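Local atomic coordinates of proline dehydrogenase (Deinococcus radiodurans, PDB entry 4H6Q), a protein that catalyses the FAD-dependent oxidation of L-proline to (S)-1-pyrroline-5-carboxylate, passing the electrons to a quinone in the first step of proline breakdown to glutamate. Residues A[230-235]-A[257-262]. Numbering follows the deposited sequence. Where two conformers were deposited one is given.
Sequences ATHDER and QMLYGI. With FAD (flavin-adenine dinucleotide), chain C.
His232 reaches across to 257-262 with its imidazole edge: Leu259 N donates an almost straight hydrogen bond to NE2 (2.9 Å, 168°), with the donor N close to the ring plane. Because NE2 accepts, ND1 carries the hydrogen and donates a hydrogen bond to FAD O2P at 2.7 Å, an oxygen that His232 N also grips at 2.8 Å. With CG beside the backbone N (chi1 -40°), ring and amide reach the same phosphate oxygen. Next to it, Thr231 OG1 donates to FAD O1P and accepts from Asp233 N (3.1 Å), an ST turn that holds the hydroxyl toward the phosphate. Backbone pairing is lighter: a weak bond from Thr231 N to Gln257 O, with Ala230 CA against the same oxygen.

Among the nonpolar contacts, Ile262 CG2 sits over one face of the His232 ring, 3.5 Å from its centroid, in a CH-pi contact. Ala230 CB and Leu259 CD2 pack against the flavin's dimethylbenzene ring. Replacing His232 with an alanine is likely to leave Leu259 N without its acceptor and the phosphate with one donor fewer.

Parallel strands 227-230 and 254-259 adjoin in the beta-alpha-beta unit of this TIM-type barrel, with FAD at their C-terminal ends; helix 234-246 connects them, and strand 277-283 flanks 254-259 across from 227-230.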
loop_
_atom_site.group_PDB
_atom_site.type_symbol
_atom_site.label_atom_id
_atom_site.label_comp_id
_atom_site.label_asym_id
_atom_site.label_seq_id
_atom_site.Cartn_x
_atom_site.Cartn_y
_atom_site.Cartn_z
ATOM N N ALA A 230 8.059 3.366 -2.871
ATOM C CA ALA A 230 7.342 2.279 -3.551
ATOM C C ALA A 230 7.411 2.456 -5.060
ATOM O O ALA A 230 6.636 3.237 -5.634
ATOM C CB ALA A 230 5.882 2.260 -3.083
ATOM N N THR A 231 8.345 1.756 -5.686
ATOM C CA THR A 231 8.532 1.818 -7.131
ATOM C C THR A 231 9.403 0.673 -7.580
ATOM O O THR A 231 10.190 0.122 -6.770
ATOM C CB THR A 231 9.184 3.177 -7.571
ATOM O OG1 THR A 231 9.231 3.253 -9.001
ATOM C CG2 THR A 231 10.635 3.348 -7.030
ATOM N N HIS A 232 9.275 0.302 -8.858
ATOM C CA HIS A 232 10.189 -0.675 -9.456
ATOM C C HIS A 232 11.113 0.008 -10.481
ATOM O O HIS A 232 11.825 -0.663 -11.238
ATOM C CB HIS A 232 9.423 -1.815 -10.130
ATOM C CG HIS A 232 8.221 -2.267 -9.350
ATOM N ND1 HIS A 232 6.968 -1.711 -9.550
ATOM C CD2 HIS A 232 8.071 -3.216 -8.383
ATOM C CE1 HIS A 232 6.106 -2.282 -8.720
ATOM N NE2 HIS A 232 6.753 -3.201 -8.003
ATOM N N ASP A 233 11.086 1.344 -10.505
ATOM C CA ASP A 233 11.876 2.126 -11.471
ATOM C C ASP A 233 13.328 2.250 -10.964
ATOM O O ASP A 233 13.601 2.933 -9.989
ATOM C CB ASP A 233 11.218 3.507 -11.642
ATOM C CG ASP A 233 11.940 4.395 -12.609
ATOM O OD1 ASP A 233 13.160 4.244 -12.873
ATOM O OD2 ASP A 233 11.268 5.338 -13.102
ATOM N N GLU A 234 14.244 1.551 -11.630
ATOM C CA GLU A 234 15.622 1.455 -11.168
ATOM C C GLU A 234 16.351 2.796 -11.205
ATOM O O GLU A 234 17.246 3.050 -10.374
ATOM C CB GLU A 234 16.384 0.437 -12.008
ATOM C CG GLU A 234 16.646 -0.811 -11.290
ATOM C CD GLU A 234 17.714 -1.678 -11.904
ATOM O OE1 GLU A 234 17.382 -2.297 -12.934
ATOM O OE2 GLU A 234 18.870 -1.749 -11.375
ATOM N N ARG A 235 15.997 3.656 -12.167
ATOM C CA ARG A 235 16.624 4.983 -12.240
ATOM C C ARG A 235 16.277 5.774 -10.965
ATOM O O ARG A 235 17.144 6.442 -10.372
ATOM C CB ARG A 235 16.170 5.766 -13.464
ATOM N N GLN A 257 9.761 -0.327 -1.390
ATOM C CA GLN A 257 8.623 -1.244 -1.484
ATOM C C GLN A 257 8.333 -1.586 -2.918
ATOM O O GLN A 257 8.513 -0.751 -3.812
ATOM C CB GLN A 257 7.345 -0.648 -0.861
ATOM C CG GLN A 257 7.478 -0.419 0.663
ATOM C CD GLN A 257 6.154 -0.024 1.310
ATOM O OE1 GLN A 257 5.178 0.273 0.612
ATOM N NE2 GLN A 257 6.113 0.017 2.642
ATOM N N MET A 258 7.920 -2.852 -3.160
ATOM C CA MET A 258 7.626 -3.349 -4.522
ATOM C C MET A 258 6.375 -4.213 -4.428
ATOM O O MET A 258 6.039 -4.738 -3.335
ATOM C CB MET A 258 8.763 -4.260 -5.005
ATOM C CG MET A 258 9.999 -3.494 -5.429
ATOM S SD MET A 258 11.117 -3.231 -4.077
ATOM C CE MET A 258 12.208 -2.054 -4.919
ATOM N N LEU A 259 5.702 -4.383 -5.569
ATOM C CA LEU A 259 4.578 -5.302 -5.639
ATOM C C LEU A 259 5.071 -6.743 -5.770
ATOM O O LEU A 259 6.074 -7.001 -6.480
ATOM C CB LEU A 259 3.619 -4.945 -6.789
ATOM C CG LEU A 259 3.034 -3.506 -6.783
ATOM C CD1 LEU A 259 2.091 -3.321 -8.020
ATOM C CD2 LEU A 259 2.279 -3.251 -5.510
ATOM N N TYR A 260 4.344 -7.657 -5.142
ATOM C CA TYR A 260 4.652 -9.095 -5.275
ATOM C C TYR A 260 4.840 -9.461 -6.743
ATOM O O TYR A 260 3.971 -9.135 -7.600
ATOM C CB TYR A 260 3.500 -9.875 -4.652
ATOM C CG TYR A 260 3.637 -11.380 -4.639
ATOM C CD1 TYR A 260 4.602 -12.063 -3.872
ATOM C CD2 TYR A 260 2.752 -12.157 -5.388
ATOM C CE1 TYR A 260 4.615 -13.501 -3.836
ATOM C CE2 TYR A 260 2.796 -13.508 -5.395
ATOM C CZ TYR A 260 3.701 -14.170 -4.648
ATOM O OH TYR A 260 3.656 -15.553 -4.748
ATOM N N GLY A 261 5.950 -10.143 -7.064
ATOM C CA GLY A 261 6.168 -10.638 -8.416
ATOM C C GLY A 261 6.875 -9.708 -9.358
ATOM O O GLY A 261 7.155 -10.112 -10.494
ATOM N N ILE A 262 7.133 -8.464 -8.947
ATOM C CA ILE A 262 7.713 -7.478 -9.864
ATOM C C ILE A 262 9.114 -7.096 -9.409
ATOM O O ILE A 262 9.325 -6.632 -8.263
ATOM C CB ILE A 262 6.808 -6.216 -10.030
ATOM C CG1 ILE A 262 5.375 -6.605 -10.424
ATOM C CG2 ILE A 262 7.435 -5.231 -11.066
ATOM C CD1 ILE A 262 4.395 -5.436 -10.689
HETATM P PA FAD C . 6.830 2.425 -13.940
HETATM O O1A FAD C . 7.510 3.686 -14.482
HETATM O O2A FAD C . 5.421 2.191 -14.300
HETATM O O5B FAD C . 7.542 1.141 -14.254
HETATM C C5B FAD C . 8.926 1.010 -13.969
HETATM C C4B FAD C . 9.485 -0.344 -14.352
HETATM O O4B FAD C . 9.058 -1.268 -13.377
HETATM C C3B FAD C . 8.958 -0.890 -15.629
HETATM O O3B FAD C . 9.607 -0.405 -16.793
HETATM C C2B FAD C . 9.131 -2.343 -15.404
HETATM O O2B FAD C . 10.483 -2.737 -15.484
HETATM C C1B FAD C . 8.679 -2.469 -13.985
HETATM N N9A FAD C . 7.236 -2.655 -13.835
HETATM C C8A FAD C . 6.354 -1.812 -13.160
HETATM N N7A FAD C . 5.103 -2.273 -13.202
HETATM C C5A FAD C . 5.147 -3.480 -13.894
HETATM C C6A FAD C . 4.190 -4.407 -14.263
HETATM N N6A FAD C . 2.818 -4.250 -13.902
HETATM N N1A FAD C . 4.586 -5.482 -14.964
HETATM C C2A FAD C . 5.874 -5.677 -15.312
HETATM N N3A FAD C . 6.844 -4.808 -14.990
HETATM C C4A FAD C . 6.493 -3.737 -14.284
HETATM N N1 FAD C . -0.532 3.653 -6.572
HETATM C C2 FAD C . -1.668 4.215 -6.079
HETATM O O2 FAD C . -2.300 5.059 -6.860
HETATM N N3 FAD C . -2.144 3.951 -4.823
HETATM C C4 FAD C . -1.484 3.071 -3.974
HETATM O O4 FAD C . -1.977 2.809 -2.747
HETATM C C4X FAD C . -0.258 2.432 -4.458
HETATM N N5 FAD C . 0.438 1.556 -3.665
HETATM C C5X FAD C . 1.602 1.026 -4.175
HETATM C C6 FAD C . 2.344 0.134 -3.385
HETATM C C7 FAD C . 3.562 -0.403 -3.876
HETATM C C7M FAD C . 4.372 -1.372 -3.018
HETATM C C8 FAD C . 4.007 -0.025 -5.166
HETATM C C8M FAD C . 5.296 -0.565 -5.723
HETATM C C9 FAD C . 3.238 0.839 -5.961
HETATM C C9A FAD C . 2.064 1.374 -5.468
HETATM N N10 FAD C . 1.335 2.268 -6.278
HETATM C C10 FAD C . 0.167 2.791 -5.781
HETATM C "C1'" FAD C . 1.798 2.683 -7.592
HETATM C "C2'" FAD C . 1.200 1.993 -8.779
HETATM O "O2'" FAD C . 0.901 0.668 -8.357
HETATM C "C3'" FAD C . 2.307 2.357 -9.798
HETATM O "O3'" FAD C . 2.035 3.458 -10.612
HETATM C "C4'" FAD C . 2.886 1.262 -10.604
HETATM O "O4'" FAD C . 3.393 0.367 -9.679
HETATM C "C5'" FAD C . 3.984 1.838 -11.486
HETATM O "O5'" FAD C . 5.150 1.102 -11.286
HETATM P P FAD C . 6.565 1.786 -11.031
HETATM O O1P FAD C . 6.676 2.920 -9.967
HETATM O O2P FAD C . 7.516 0.560 -10.978
HETATM O O3P FAD C . 7.019 2.454 -12.429
#